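Local coordinates for CheC-like superfamily protein (Shewanella oneidensis, PDB 3H2D) that probably dephosphorylates the chemotaxis response regulator CheY, as CheX-type phosphatases of the CheC-like superfamily do, at residues B[47-52]-B[149-154]; B[96-101]-B[110-115]. One frame throughout, in Å; residues are numbered along the deposited sequence. Where two conformers were deposited one is given.

Contact 1. Residues B[47-52]-B[149-154]; sequences IGMVGP and IEVCFE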
ATOM      1  N   ILE B  47       4.343   2.632  -0.469  1.00 22.14           N
ATOM      2  CA  ILE B  47       4.293   3.968  -1.031  1.00 20.71           C
ATOM      3  C   ILE B  47       4.361   3.909  -2.538  1.00 22.32           C
ATOM      4  O   ILE B  47       5.072   3.094  -3.120  1.00 23.28           O
ATOM      5  CB  ILE B  47       5.428   4.867  -0.447  1.00 22.77           C
ATOM      6  CG1 ILE B  47       5.173   6.369  -0.686  1.00 21.84           C
ATOM      7  CG2 ILE B  47       6.870   4.363  -0.886  1.00 23.15           C
ATOM      8  CD1 ILE B  47       5.931   7.279   0.287  1.00 19.33           C
ATOM      9  N   GLY B  48       3.613   4.794  -3.165  1.00 22.03           N
ATOM     10  CA  GLY B  48       3.674   4.968  -4.621  1.00 22.06           C
ATOM     11  C   GLY B  48       4.660   6.034  -5.028  1.00 22.67           C
ATOM     12  O   GLY B  48       4.977   6.946  -4.246  1.00 23.16           O
HETATM   13  N   MSE B  49       5.120   5.924  -6.285  1.00 22.24           N
HETATM   14  CA  MSE B  49       6.054   6.860  -6.903  1.00 21.75           C
HETATM   15  C   MSE B  49       5.578   7.205  -8.296  1.00 20.92           C
HETATM   16  O   MSE B  49       5.104   6.342  -9.008  1.00 19.67           O
HETATM   17  CB  MSE B  49       7.434   6.246  -6.999  1.00 22.90           C
HETATM   18  CG  MSE B  49       8.080   6.049  -5.643  1.00 24.82           C
HETATM   19 SE   MSE B  49       9.666   4.920  -5.757  0.75 22.14          SE
HETATM   20  CE  MSE B  49       8.757   3.193  -5.997  1.00 27.39           C
ATOM     21  N   VAL B  50       5.670   8.480  -8.649  1.00 20.30           N
ATOM     22  CA  VAL B  50       5.228   8.934  -9.955  1.00 22.02           C
ATOM     23  C   VAL B  50       6.290   9.878 -10.500  1.00 23.44           C
ATOM     24  O   VAL B  50       6.702  10.830  -9.814  1.00 23.63           O
ATOM     25  CB  VAL B  50       3.867   9.633  -9.890  1.00 24.95           C
ATOM     26  CG1 VAL B  50       3.462  10.145 -11.216  1.00 25.40           C
ATOM     27  CG2 VAL B  50       2.768   8.672  -9.387  1.00 24.31           C
ATOM     28  N   GLY B  51       6.709   9.615 -11.725  1.00 24.45           N
ATOM     29  CA  GLY B  51       7.690  10.456 -12.410  1.00 26.06           C
ATOM     30  C   GLY B  51       7.239  10.789 -13.818  1.00 27.73           C
ATOM     31  O   GLY B  51       6.217  10.292 -14.262  1.00 26.26           O
ATOM     32  N   PRO B  52       7.997  11.646 -14.520  1.00 30.96           N
ATOM     33  CA  PRO B  52       7.631  12.042 -15.874  1.00 33.47           C
ATOM     34  C   PRO B  52       7.451  10.865 -16.817  1.00 35.26           C
ATOM     35  O   PRO B  52       6.487  10.821 -17.563  1.00 35.47           O
ATOM     36  CB  PRO B  52       8.824  12.881 -16.338  1.00 32.76           C
ATOM     37  CG  PRO B  52       9.478  13.347 -15.118  1.00 33.94           C
ATOM     38  CD  PRO B  52       9.237  12.309 -14.077  1.00 31.22           C
ATOM     39  N   ILE B 149      12.423  -5.778   0.894  1.00 24.81           N
ATOM     40  CA  ILE B 149      12.067  -4.650   0.066  1.00 25.59           C
ATOM     41  C   ILE B 149      11.619  -5.207  -1.265  1.00 23.22           C
ATOM     42  O   ILE B 149      12.230  -6.119  -1.790  1.00 24.00           O
ATOM     43  CB  ILE B 149      13.244  -3.671  -0.226  1.00 25.80           C
ATOM     44  CG1 ILE B 149      13.606  -2.848   0.972  1.00 32.09           C
ATOM     45  CG2 ILE B 149      12.866  -2.710  -1.357  1.00 31.21           C
ATOM     46  CD1 ILE B 149      14.975  -2.092   0.789  1.00 30.07           C
ATOM     47  N   GLU B 150      10.512  -4.689  -1.773  1.00 23.15           N
ATOM     48  CA  GLU B 150      10.094  -4.934  -3.127  1.00 23.08           C
ATOM     49  C   GLU B 150       9.830  -3.606  -3.857  1.00 22.81           C
ATOM     50  O   GLU B 150       9.137  -2.728  -3.327  1.00 22.92           O
ATOM     51  CB  GLU B 150       8.862  -5.842  -3.163  1.00 23.48           C
ATOM     52  CG  GLU B 150       8.438  -6.233  -4.579  1.00 24.33           C
ATOM     53  CD  GLU B 150       7.335  -7.293  -4.689  1.00 28.03           C
ATOM     54  OE1 GLU B 150       6.914  -7.878  -3.656  1.00 28.79           O
ATOM     55  OE2 GLU B 150       6.892  -7.531  -5.849  1.00 31.72           O
ATOM     56  N   VAL B 151      10.373  -3.473  -5.068  0.50 22.93           N
ATOM     57  CA  VAL B 151      10.047  -2.333  -5.928  0.50 22.58           C
ATOM     58  C   VAL B 151       9.505  -2.814  -7.281  0.50 23.19           C
ATOM     59  O   VAL B 151       9.847  -3.900  -7.763  0.50 24.27           O
ATOM     60  CB  VAL B 151      11.266  -1.368  -6.105  0.50 23.17           C
ATOM     61  CG1 VAL B 151      12.202  -1.846  -7.208  0.50 18.14           C
ATOM     62  CG2 VAL B 151      10.786   0.028  -6.426  0.50 23.28           C
ATOM     63  N   CYS B 152       8.651  -2.010  -7.895  1.00 24.43           N
ATOM     64  CA  CYS B 152       8.116  -2.326  -9.233  1.00 26.38           C
ATOM     65  C   CYS B 152       7.926  -1.026  -9.956  1.00 28.96           C
ATOM     66  O   CYS B 152       7.439  -0.084  -9.361  1.00 28.15           O
ATOM     67  CB  CYS B 152       6.790  -3.033  -9.113  1.00 27.82           C
ATOM     68  SG  CYS B 152       6.193  -3.712 -10.675  1.00 34.52           S
ATOM     69  N   PHE B 153       8.340  -0.949 -11.219  1.00 29.09           N
ATOM     70  CA  PHE B 153       8.128   0.272 -12.023  1.00 30.25           C
ATOM     71  C   PHE B 153       7.605  -0.121 -13.378  1.00 31.73           C
ATOM     72  O   PHE B 153       8.046  -1.138 -13.919  1.00 28.88           O
ATOM     73  CB  PHE B 153       9.426   1.018 -12.236  1.00 31.41           C
ATOM     74  CG  PHE B 153       9.900   1.774 -11.041  1.00 37.62           C
ATOM     75  CD1 PHE B 153       9.272   2.960 -10.654  1.00 36.68           C
ATOM     76  CD2 PHE B 153      10.993   1.324 -10.310  1.00 43.73           C
ATOM     77  CE1 PHE B 153       9.713   3.665  -9.544  1.00 38.87           C
ATOM     78  CE2 PHE B 153      11.445   2.030  -9.203  1.00 43.52           C
ATOM     79  CZ  PHE B 153      10.796   3.203  -8.823  1.00 39.62           C
ATOM     80  N   GLU B 154       6.677   0.681 -13.889  1.00 34.20           N
ATOM     81  CA  GLU B 154       6.256   0.681 -15.299  1.00 39.44           C
ATOM     82  C   GLU B 154       7.081   1.755 -16.018  1.00 41.72           C
ATOM     83  O   GLU B 154       7.225   2.901 -15.487  1.00 43.32           O
ATOM     84  CB  GLU B 154       4.783   1.072 -15.411  1.00 39.19           C
ATOM     85  CG  GLU B 154       3.837  -0.003 -14.977  1.00 44.72           C
ATOM     86  CD  GLU B 154       2.347   0.346 -15.191  1.00 42.74           C
ATOM     87  OE1 GLU B 154       2.022   1.482 -15.643  1.00 46.74           O
ATOM     88  OE2 GLU B 154       1.508  -0.546 -14.906  1.00 40.69           O
TER
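Between segments 47-52 and 149-154 the nearest CA atoms, those of Met49 and Phe153, are 8.6 Å apart; their strands, 43-51 and 145-153, run parallel as next-but-one neighbours in the six-stranded antiparallel sheet of this CheX-family domain. Strand 54-62 lies between them, so the two segments share no backbone pairing and meet solely through side chains reaching over the intervening strand. Met49, present as selenomethionine, does the bridging. Its chain bends at the last torsion (chi3 -75°), which brings the methyl end to the outer end of the Phe153 ring, CE 3.5 Å from CZ. The two side chains cross at roughly a right angle. SE lies 4.9 Å from the ring centroid, 71° off the ring normal, in an oblique Met-aromatic contact. Phe153 also packs on Thr54 of the middle strand and on Met2, while Met49 touches Phe112. Were Phe153 replaced by an alanine, the Met49 methyl end would probably lose its aromatic partner and be freer to turn, and a gap would be likely to open beside Thr54. Val151, modelled in two conformers, adds a smaller apolar touch beside the ring, where its CG2 in one of them sits 3.8 Å from Met49 CE.

Contact 2. Residues B[96-101]-B[110-115]; sequences MVTGGA and YEFEMA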
HETATM    1  N   MSE B  96      11.899   7.859   4.679  1.00 22.99           N
HETATM    2  CA  MSE B  96      13.350   8.069   4.571  1.00 25.32           C
HETATM    3  C   MSE B  96      14.019   7.151   3.545  1.00 24.25           C
HETATM    4  O   MSE B  96      14.937   7.586   2.863  1.00 21.54           O
HETATM    5  CB  MSE B  96      14.048   7.924   5.942  1.00 28.17           C
HETATM    6  CG  MSE B  96      13.601   8.932   6.917  1.00 31.46           C
HETATM    7 SE   MSE B  96      14.704   8.756   8.549  0.75 29.74          SE
HETATM    8  CE  MSE B  96      13.792   7.267   9.329  1.00 24.54           C
ATOM      9  N   VAL B  97      13.570   5.896   3.434  1.00 21.71           N
ATOM     10  CA  VAL B  97      14.076   4.974   2.405  1.00 21.86           C
ATOM     11  C   VAL B  97      13.782   5.506   0.984  1.00 21.66           C
ATOM     12  O   VAL B  97      14.665   5.577   0.098  1.00 19.25           O
ATOM     13  CB  VAL B  97      13.496   3.554   2.612  1.00 22.83           C
ATOM     14  CG1 VAL B  97      13.837   2.606   1.400  1.00 22.46           C
ATOM     15  CG2 VAL B  97      14.031   2.999   3.936  1.00 21.97           C
ATOM     16  N   THR B  98      12.528   5.902   0.789  1.00 19.91           N
ATOM     17  CA  THR B  98      12.043   6.388  -0.504  1.00 20.69           C
ATOM     18  C   THR B  98      12.659   7.710  -0.834  1.00 21.97           C
ATOM     19  O   THR B  98      13.064   7.941  -1.967  1.00 19.49           O
ATOM     20  CB  THR B  98      10.523   6.554  -0.486  1.00 22.42           C
ATOM     21  OG1 THR B  98       9.948   5.346   0.025  1.00 25.47           O
ATOM     22  CG2 THR B  98       9.961   6.801  -1.955  1.00 24.05           C
ATOM     23  N   GLY B  99      12.774   8.575   0.164  1.00 21.95           N
ATOM     24  CA  GLY B  99      13.450   9.850  -0.028  1.00 22.25           C
ATOM     25  C   GLY B  99      14.918   9.786  -0.364  1.00 22.39           C
ATOM     26  O   GLY B  99      15.399  10.535  -1.246  1.00 20.74           O
ATOM     27  N   GLY B 100      15.650   8.915   0.319  1.00 21.85           N
ATOM     28  CA  GLY B 100      17.048   8.717   0.005  1.00 21.55           C
ATOM     29  C   GLY B 100      17.237   8.126  -1.376  1.00 21.80           C
ATOM     30  O   GLY B 100      18.155   8.517  -2.110  1.00 20.19           O
ATOM     31  N   ALA B 101      16.342   7.218  -1.750  1.00 22.33           N
ATOM     32  CA  ALA B 101      16.365   6.632  -3.099  1.00 22.00           C
ATOM     33  C   ALA B 101      16.066   7.691  -4.158  1.00 22.23           C
ATOM     34  O   ALA B 101      16.701   7.744  -5.238  1.00 21.19           O
ATOM     35  CB  ALA B 101      15.362   5.501  -3.192  1.00 23.24           C
ATOM     36  N   TYR B 110      17.122   9.930 -13.000  0.50 18.78           N
ATOM     37  CA  TYR B 110      15.838   9.264 -12.853  0.50 19.22           C
ATOM     38  C   TYR B 110      15.037  10.101 -11.879  0.50 20.38           C
ATOM     39  O   TYR B 110      15.401  10.210 -10.710  0.50 19.54           O
ATOM     40  CB  TYR B 110      16.007   7.846 -12.307  0.50 19.10           C
ATOM     41  CG  TYR B 110      16.887   6.999 -13.165  0.50 16.31           C
ATOM     42  CD1 TYR B 110      18.251   6.878 -12.901  0.50 16.59           C
ATOM     43  CD2 TYR B 110      16.375   6.353 -14.282  0.50 19.06           C
ATOM     44  CE1 TYR B 110      19.082   6.105 -13.727  0.50 11.19           C
ATOM     45  CE2 TYR B 110      17.189   5.590 -15.113  0.50 17.99           C
ATOM     46  CZ  TYR B 110      18.538   5.464 -14.829  0.50 20.29           C
ATOM     47  OH  TYR B 110      19.320   4.695 -15.652  0.50 18.40           O
ATOM     48  N   GLU B 111      13.990  10.744 -12.390  1.00 20.71           N
ATOM     49  CA  GLU B 111      13.122  11.593 -11.576  1.00 19.85           C
ATOM     50  C   GLU B 111      11.786  10.932 -11.189  1.00 21.00           C
ATOM     51  O   GLU B 111      11.045  10.412 -12.032  1.00 20.74           O
ATOM     52  CB  GLU B 111      12.822  12.869 -12.312  1.00 21.00           C
ATOM     53  CG  GLU B 111      14.084  13.722 -12.550  1.00 24.95           C
ATOM     54  N   PHE B 112      11.467  11.032  -9.910  1.00 20.51           N
ATOM     55  CA  PHE B 112      10.119  10.676  -9.428  1.00 21.32           C
ATOM     56  C   PHE B 112       9.821  11.453  -8.176  1.00 21.43           C
ATOM     57  O   PHE B 112      10.733  11.984  -7.498  1.00 22.23           O
ATOM     58  CB  PHE B 112       9.935   9.166  -9.174  1.00 21.41           C
ATOM     59  CG  PHE B 112      10.701   8.636  -8.014  1.00 22.89           C
ATOM     60  CD1 PHE B 112      10.172   8.631  -6.736  1.00 21.95           C
ATOM     61  CD2 PHE B 112      11.960   8.091  -8.218  1.00 23.31           C
ATOM     62  CE1 PHE B 112      10.919   8.118  -5.652  1.00 28.41           C
ATOM     63  CE2 PHE B 112      12.689   7.596  -7.185  1.00 24.88           C
ATOM     64  CZ  PHE B 112      12.191   7.587  -5.901  1.00 23.27           C
ATOM     65  N   GLU B 113       8.514  11.531  -7.890  1.00 23.16           N
ATOM     66  CA  GLU B 113       7.972  12.104  -6.664  1.00 22.90           C
ATOM     67  C   GLU B 113       7.274  10.949  -5.937  1.00 22.71           C
ATOM     68  O   GLU B 113       6.641  10.092  -6.563  1.00 23.07           O
ATOM     69  CB  GLU B 113       6.930  13.181  -6.977  1.00 25.42           C
ATOM     70  CG  GLU B 113       7.420  14.436  -7.660  1.00 32.15           C
ATOM     71  CD  GLU B 113       8.543  15.088  -6.902  1.00 38.68           C
ATOM     72  OE1 GLU B 113       8.524  15.029  -5.653  1.00 44.39           O
ATOM     73  OE2 GLU B 113       9.453  15.654  -7.563  1.00 52.85           O
HETATM   74  N   MSE B 114       7.421  10.920  -4.622  1.00 23.28           N
HETATM   75  CA  MSE B 114       6.723   9.962  -3.770  1.00 24.58           C
HETATM   76  C   MSE B 114       5.347  10.482  -3.375  1.00 23.78           C
HETATM   77  O   MSE B 114       5.129  11.690  -3.258  1.00 23.37           O
HETATM   78  CB  MSE B 114       7.529   9.672  -2.504  1.00 23.96           C
HETATM   79  CG  MSE B 114       7.550  10.737  -1.440  1.00 27.77           C
HETATM   80 SE   MSE B 114       8.766  10.136   0.026  0.75 33.63          SE
HETATM   81  CE  MSE B 114      10.305  10.519  -0.973  1.00 26.16           C
ATOM     82  N   ALA B 115       4.438   9.541  -3.138  1.00 23.60           N
ATOM     83  CA  ALA B 115       3.139   9.835  -2.579  1.00 23.62           C
ATOM     84  C   ALA B 115       3.370   9.754  -1.068  1.00 25.00           C
ATOM     85  O   ALA B 115       4.408  10.196  -0.594  1.00 26.66           O
ATOM     86  CB  ALA B 115       2.110   8.821  -3.073  1.00 23.70           C
TER
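Thr98 faces Phe112 and Met114 with its methyl, CG2, because chi1 (-50°) places OG1 beside the backbone N, where it hydrogen-bonds to Thr94 O one turn earlier in the helix. Across the contact, CG of Met114 is folded between its backbone N and carbonyl carbon (chi1 74°), and a bend at chi3 (76°) sets the methyl of this selenomethionine against the helix backbone. This is helix packing on the start of strand 113-122 and the loop leading into it: helix 84-107 turns back through a short connection, and the chain that follows runs alongside it into strand 113-122, an outermost strand of the sheet within this chain.

Thr98 CG2 fits into the angle between the two larger side chains. It stands 3.8 Å from Met114 CB and, on the aromatic side, 4.0 Å from Phe112 CE1, near the plane of the ring and at its edge. The neighbouring ring atom, Phe112 CZ, reaches the helix backbone, 4.0 Å from Thr98 O. Met114 extends past the threonine: SE is 4.0 Å from Thr98 CB, and CE arrives 3.3 Å from Gly99 N and 3.4 Å from Gly99 CA, a tight fit for a methyl group. Phe112 also packs on Leu105 further along the helix. Polar ties run beside this apolar patch, where Lys102 NZ hydrogen-bonds to Phe112 O and makes a salt bridge with Glu113 OE2.

The interface between the two segments is thus one of shape and van der Waals contact: the single side-chain hydroxyl among the touching groups is satisfied within its own helix, and threonine presents its hydrocarbon side to Phe112 and Met114.

How the contacts relate
Both contacts are largely buried, though Phe153 in contact 1 and Gly99 and Met114 in contact 2 remain partly exposed. Both reach the same sheet, through the neighbouring strands 43-51 and 113-122, which pair directly: Val50 O is 2.7 Å from Glu113 N and Gly48 O 2.9 Å from Ala115 N, both probable hydrogen bonds. Contact 1 spans three strands within one layer, whereas contact 2 joins a helix to 113-122, an outermost strand within this chain. Chemically, contacts 1 and 2 are both apolar and rely on selenomethionine ends, but one ends at an aromatic ring and the other at helix backbone. Ile47 packs on Thr98, giving a second bridge. Each also borders the second subunit, where Val50 packs on Met114 and Ala115 on Met49 of that chain.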